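Local coordinates for protein glycerol-3-phosphate dehydrogenase [NAD(P)+] (Coxiella burnetii, PDB 3K96) that probably catalyses the NAD(P)H-dependent reduction of dihydroxyacetone phosphate to sn-glycerol 3-phosphate, the key precursor for phospholipid synthesis, at residues Trp131-His144 with Asp205-Asn217. Residues are numbered along the deposited sequence; the frame is centred on the assembly and turned at random.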
loop_
_atom_site.group_PDB
_atom_site.type_symbol
_atom_site.label_atom_id
_atom_site.label_comp_id
_atom_site.label_asym_id
_atom_site.label_seq_id
_atom_site.Cartn_x
_atom_site.Cartn_y
_atom_site.Cartn_z
ATOM N N TRP A 131 -21.227 7.931 -11.001
ATOM C CA TRP A 131 -20.681 6.683 -11.523
ATOM C C TRP A 131 -19.655 6.056 -10.563
ATOM O O TRP A 131 -18.997 6.743 -9.764
ATOM C CB TRP A 131 -20.048 6.847 -12.915
ATOM C CG TRP A 131 -18.898 7.801 -12.924
ATOM C CD1 TRP A 131 -17.579 7.507 -12.699
ATOM C CD2 TRP A 131 -18.967 9.202 -13.140
ATOM N NE1 TRP A 131 -16.822 8.655 -12.761
ATOM C CE2 TRP A 131 -17.657 9.710 -13.030
ATOM C CE3 TRP A 131 -20.015 10.087 -13.413
ATOM C CZ2 TRP A 131 -17.369 11.058 -13.188
ATOM C CZ3 TRP A 131 -19.727 11.431 -13.567
ATOM C CH2 TRP A 131 -18.413 11.903 -13.452
ATOM N N GLY A 132 -19.583 4.731 -10.652
ATOM C CA GLY A 132 -18.626 3.913 -9.918
ATOM C C GLY A 132 -17.605 3.336 -10.883
ATOM O O GLY A 132 -16.645 2.665 -10.454
ATOM N N THR A 133 -17.824 3.570 -12.185
ATOM C CA THR A 133 -16.887 3.140 -13.237
ATOM C C THR A 133 -15.510 3.766 -13.008
ATOM O O THR A 133 -15.414 4.908 -12.585
ATOM C CB THR A 133 -17.385 3.615 -14.620
ATOM O OG1 THR A 133 -18.707 3.107 -14.854
ATOM C CG2 THR A 133 -16.438 3.193 -15.751
ATOM N N LYS A 134 -14.452 3.022 -13.310
ATOM C CA LYS A 134 -13.059 3.506 -13.180
ATOM C C LYS A 134 -12.344 3.252 -14.506
ATOM O O LYS A 134 -12.431 2.171 -15.060
ATOM C CB LYS A 134 -12.320 2.755 -12.057
ATOM C CG LYS A 134 -12.988 2.863 -10.689
ATOM C CD LYS A 134 -12.286 1.998 -9.636
ATOM C CE LYS A 134 -13.031 2.037 -8.319
ATOM N NZ LYS A 134 -12.481 1.141 -7.284
ATOM N N GLY A 135 -11.672 4.258 -15.013
ATOM C CA GLY A 135 -10.973 4.164 -16.269
ATOM C C GLY A 135 -11.436 5.232 -17.250
ATOM O O GLY A 135 -12.538 5.765 -17.142
ATOM N N LEU A 136 -10.602 5.525 -18.228
ATOM C CA LEU A 136 -10.952 6.491 -19.242
ATOM C C LEU A 136 -11.917 5.865 -20.245
ATOM O O LEU A 136 -11.903 4.654 -20.454
ATOM C CB LEU A 136 -9.697 6.962 -19.959
ATOM C CG LEU A 136 -8.692 7.702 -19.097
ATOM C CD1 LEU A 136 -7.410 8.010 -19.920
ATOM C CD2 LEU A 136 -9.327 8.996 -18.537
ATOM N N ALA A 137 -12.766 6.675 -20.854
ATOM C CA ALA A 137 -13.700 6.165 -21.855
ATOM C C ALA A 137 -13.066 6.232 -23.235
ATOM O O ALA A 137 -11.970 6.766 -23.415
ATOM C CB ALA A 137 -15.032 6.979 -21.847
ATOM N N LYS A 138 -13.775 5.687 -24.210
ATOM C CA LYS A 138 -13.360 5.689 -25.611
ATOM C C LYS A 138 -12.802 7.057 -26.011
ATOM O O LYS A 138 -13.429 8.082 -25.766
ATOM C CB LYS A 138 -14.569 5.335 -26.478
ATOM C CG LYS A 138 -14.313 5.251 -27.993
ATOM C CD LYS A 138 -15.593 4.779 -28.728
ATOM C CE LYS A 138 -15.381 4.693 -30.240
ATOM N NZ LYS A 138 -14.230 3.806 -30.590
ATOM N N GLY A 139 -11.612 7.065 -26.613
ATOM C CA GLY A 139 -10.961 8.311 -27.007
ATOM C C GLY A 139 -10.109 8.917 -25.892
ATOM O O GLY A 139 -9.716 10.092 -25.955
ATOM N N SER A 140 -9.793 8.107 -24.886
ATOM C CA SER A 140 -9.033 8.578 -23.748
ATOM C C SER A 140 -9.748 9.736 -23.064
ATOM O O SER A 140 -9.114 10.705 -22.659
ATOM C CB SER A 140 -7.630 9.011 -24.182
ATOM O OG SER A 140 -6.969 7.922 -24.782
ATOM N N ARG A 141 -11.066 9.620 -22.897
ATOM C CA ARG A 141 -11.841 10.692 -22.286
ATOM C C ARG A 141 -12.130 10.469 -20.808
ATOM O O ARG A 141 -12.461 9.370 -20.391
ATOM C CB ARG A 141 -13.174 10.873 -23.044
ATOM C CG ARG A 141 -12.975 11.220 -24.517
ATOM C CD ARG A 141 -14.302 11.237 -25.286
ATOM N NE ARG A 141 -15.191 12.328 -24.888
ATOM C CZ ARG A 141 -16.453 12.444 -25.303
ATOM N NH1 ARG A 141 -16.973 11.541 -26.130
ATOM N NH2 ARG A 141 -17.193 13.470 -24.915
ATOM N N LEU A 142 -11.974 11.527 -20.015
ATOM C CA LEU A 142 -12.313 11.465 -18.611
ATOM C C LEU A 142 -13.825 11.265 -18.564
ATOM O O LEU A 142 -14.548 11.788 -19.400
ATOM C CB LEU A 142 -11.878 12.722 -17.851
ATOM C CG LEU A 142 -10.407 12.718 -17.404
ATOM C CD1 LEU A 142 -9.511 13.023 -18.587
ATOM C CD2 LEU A 142 -10.176 13.709 -16.306
ATOM N N LEU A 143 -14.286 10.486 -17.601
ATOM C CA LEU A 143 -15.680 10.159 -17.518
ATOM C C LEU A 143 -16.553 11.366 -17.307
ATOM O O LEU A 143 -17.630 11.423 -17.899
ATOM C CB LEU A 143 -15.922 9.093 -16.457
ATOM C CG LEU A 143 -15.149 7.768 -16.687
ATOM C CD1 LEU A 143 -15.228 6.856 -15.490
ATOM C CD2 LEU A 143 -15.613 7.054 -17.939
ATOM N N HIS A 144 -16.133 12.334 -16.493
ATOM C CA HIS A 144 -16.989 13.516 -16.263
ATOM C C HIS A 144 -17.115 14.340 -17.537
ATOM O O HIS A 144 -18.128 15.018 -17.760
ATOM C CB HIS A 144 -16.478 14.396 -15.127
ATOM C CG HIS A 144 -15.311 15.242 -15.500
ATOM N ND1 HIS A 144 -14.015 14.891 -15.211
ATOM C CD2 HIS A 144 -15.241 16.417 -16.174
ATOM C CE1 HIS A 144 -13.192 15.812 -15.683
ATOM N NE2 HIS A 144 -13.911 16.747 -16.277
ATOM N N ASP A 205 -12.127 16.584 -5.072
ATOM C CA ASP A 205 -11.295 16.480 -6.254
ATOM C C ASP A 205 -11.748 15.416 -7.227
ATOM O O ASP A 205 -11.118 14.364 -7.358
ATOM C CB ASP A 205 -9.875 16.180 -5.752
ATOM C CG ASP A 205 -8.873 15.981 -6.865
ATOM O OD1 ASP A 205 -9.073 16.495 -7.992
ATOM O OD2 ASP A 205 -7.859 15.306 -6.589
ATOM N N MET A 206 -12.832 15.692 -7.937
ATOM C CA MET A 206 -13.361 14.718 -8.879
ATOM C C MET A 206 -12.300 14.279 -9.908
ATOM O O MET A 206 -12.132 13.099 -10.189
ATOM C CB MET A 206 -14.595 15.292 -9.558
ATOM C CG MET A 206 -15.242 14.414 -10.574
ATOM S SD MET A 206 -16.889 15.050 -11.090
ATOM C CE MET A 206 -17.782 14.985 -9.597
ATOM N N ILE A 207 -11.570 15.223 -10.455
ATOM C CA ILE A 207 -10.607 14.870 -11.481
ATOM C C ILE A 207 -9.489 13.968 -10.940
ATOM O O ILE A 207 -9.135 13.000 -11.581
ATOM C CB ILE A 207 -10.065 16.100 -12.220
ATOM C CG1 ILE A 207 -9.246 15.659 -13.410
ATOM C CG2 ILE A 207 -9.255 17.000 -11.283
ATOM C CD1 ILE A 207 -9.243 16.664 -14.522
ATOM N N GLY A 208 -8.997 14.253 -9.747
ATOM C CA GLY A 208 -7.948 13.448 -9.153
ATOM C C GLY A 208 -8.449 12.045 -8.874
ATOM O O GLY A 208 -7.747 11.068 -9.128
ATOM N N VAL A 209 -9.673 11.948 -8.346
ATOM C CA VAL A 209 -10.282 10.667 -8.046
ATOM C C VAL A 209 -10.417 9.828 -9.323
ATOM O O VAL A 209 -10.096 8.634 -9.344
ATOM C CB VAL A 209 -11.679 10.841 -7.319
ATOM C CG1 VAL A 209 -12.436 9.534 -7.267
ATOM C CG2 VAL A 209 -11.475 11.402 -5.905
ATOM N N GLU A 210 -10.875 10.450 -10.398
ATOM C CA GLU A 210 -11.029 9.751 -11.660
ATOM C C GLU A 210 -9.707 9.243 -12.197
ATOM O O GLU A 210 -9.602 8.121 -12.615
ATOM C CB GLU A 210 -11.610 10.683 -12.716
ATOM C CG GLU A 210 -13.099 10.948 -12.583
ATOM C CD GLU A 210 -13.572 11.938 -13.649
ATOM O OE1 GLU A 210 -14.169 11.502 -14.635
ATOM O OE2 GLU A 210 -13.284 13.144 -13.527
ATOM N N LEU A 211 -8.714 10.106 -12.229
ATOM C CA LEU A 211 -7.439 9.726 -12.779
ATOM C C LEU A 211 -6.738 8.630 -11.958
ATOM O O LEU A 211 -6.120 7.734 -12.526
ATOM C CB LEU A 211 -6.578 10.971 -12.985
ATOM C CG LEU A 211 -7.098 11.845 -14.135
ATOM C CD1 LEU A 211 -6.336 13.155 -14.157
ATOM C CD2 LEU A 211 -6.984 11.108 -15.504
ATOM N N CYS A 212 -6.871 8.682 -10.637
ATOM C CA CYS A 212 -6.302 7.638 -9.780
ATOM C C CYS A 212 -6.931 6.318 -10.139
ATOM O O CYS A 212 -6.248 5.301 -10.284
ATOM C CB CYS A 212 -6.556 7.934 -8.299
ATOM S SG CYS A 212 -5.475 9.157 -7.620
ATOM N N GLY A 213 -8.258 6.328 -10.263
ATOM C CA GLY A 213 -8.983 5.126 -10.607
ATOM C C GLY A 213 -8.670 4.626 -12.002
ATOM O O GLY A 213 -8.799 3.449 -12.276
ATOM N N SER A 214 -8.250 5.499 -12.900
ATOM C CA SER A 214 -8.016 5.051 -14.268
ATOM C C SER A 214 -6.620 4.425 -14.437
ATOM O O SER A 214 -6.317 3.871 -15.484
ATOM C CB SER A 214 -8.184 6.221 -15.246
ATOM O OG SER A 214 -7.084 7.126 -15.150
ATOM N N VAL A 215 -5.790 4.523 -13.409
ATOM C CA VAL A 215 -4.437 3.969 -13.463
ATOM C C VAL A 215 -4.215 2.736 -12.568
ATOM O O VAL A 215 -3.360 1.924 -12.856
ATOM C CB VAL A 215 -3.431 5.039 -13.070
ATOM C CG1 VAL A 215 -2.005 4.478 -13.062
ATOM C CG2 VAL A 215 -3.520 6.211 -14.042
ATOM N N LYS A 216 -5.010 2.564 -11.513
ATOM C CA LYS A 216 -4.742 1.487 -10.565
ATOM C C LYS A 216 -4.719 0.071 -11.146
ATOM O O LYS A 216 -3.920 -0.743 -10.703
ATOM C CB LYS A 216 -5.714 1.503 -9.404
ATOM C CG LYS A 216 -7.134 1.257 -9.825
ATOM C CD LYS A 216 -7.757 0.312 -8.898
ATOM C CE LYS A 216 -9.115 -0.117 -9.383
ATOM N NZ LYS A 216 -9.404 -1.443 -8.749
ATOM N N ASN A 217 -5.586 -0.229 -12.116
ATOM C CA ASN A 217 -5.621 -1.568 -12.702
ATOM C C ASN A 217 -4.437 -1.864 -13.602
ATOM O O ASN A 217 -4.087 -3.011 -13.797
ATOM C CB ASN A 217 -6.897 -1.801 -13.476
ATOM C CG ASN A 217 -8.097 -1.972 -12.578
ATOM O OD1 ASN A 217 -7.987 -2.410 -11.422
ATOM N ND2 ASN A 217 -9.259 -1.665 -13.114
HETATM O O HOH W 1 -12.053 -1.415 -8.749
HETATM O O HOH W 2 -11.959 7.056 -13.837
HETATM O O HOH W 3 -8.099 4.285 -17.869
#
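In this buried loop-to-helix contact the end of strand 128-131, both ends of the following loop and the first turn of helix 143-151 meet the start of helix 206-228, joining the Rossmann-type nucleotide-binding domain to the helical C-terminal part. The carboxylate of E210 grips that first turn twice: OE1 accepts from H144 N (2.8 Å), and OE2, through its syn lone pair, from H144 ND1 (2.5 Å) close to the imidazole plane, although ring and carboxylate planes are 57° apart. H144 chi1 of 77°, with CG between backbone N and carbonyl carbon, places ND1 facing OE2. W131 CZ2 packs 3.5 Å from E210 OE1, and M206 SD makes an oblique Met-aromatic contact with the indole. Alongside, L142 CD2 meets I207 CD1 at 3.6 Å. Farther along, G135 CA rests on S214 CB (3.6 Å), while two waters link G135 N to E210 O and L136 N to S214 O. K134 NZ, predicted to bind NADPH and glycerol 3-phosphate, lies 4.3 Å from NZ of K216, the predicted proton acceptor; they share a water, K134 salt-bridges D269 and K216 hydrogen-bonds T273. Strand 156-160 touches W131, K134 and V209, helix 109-119 T133 and L143, helix 307-320 L136.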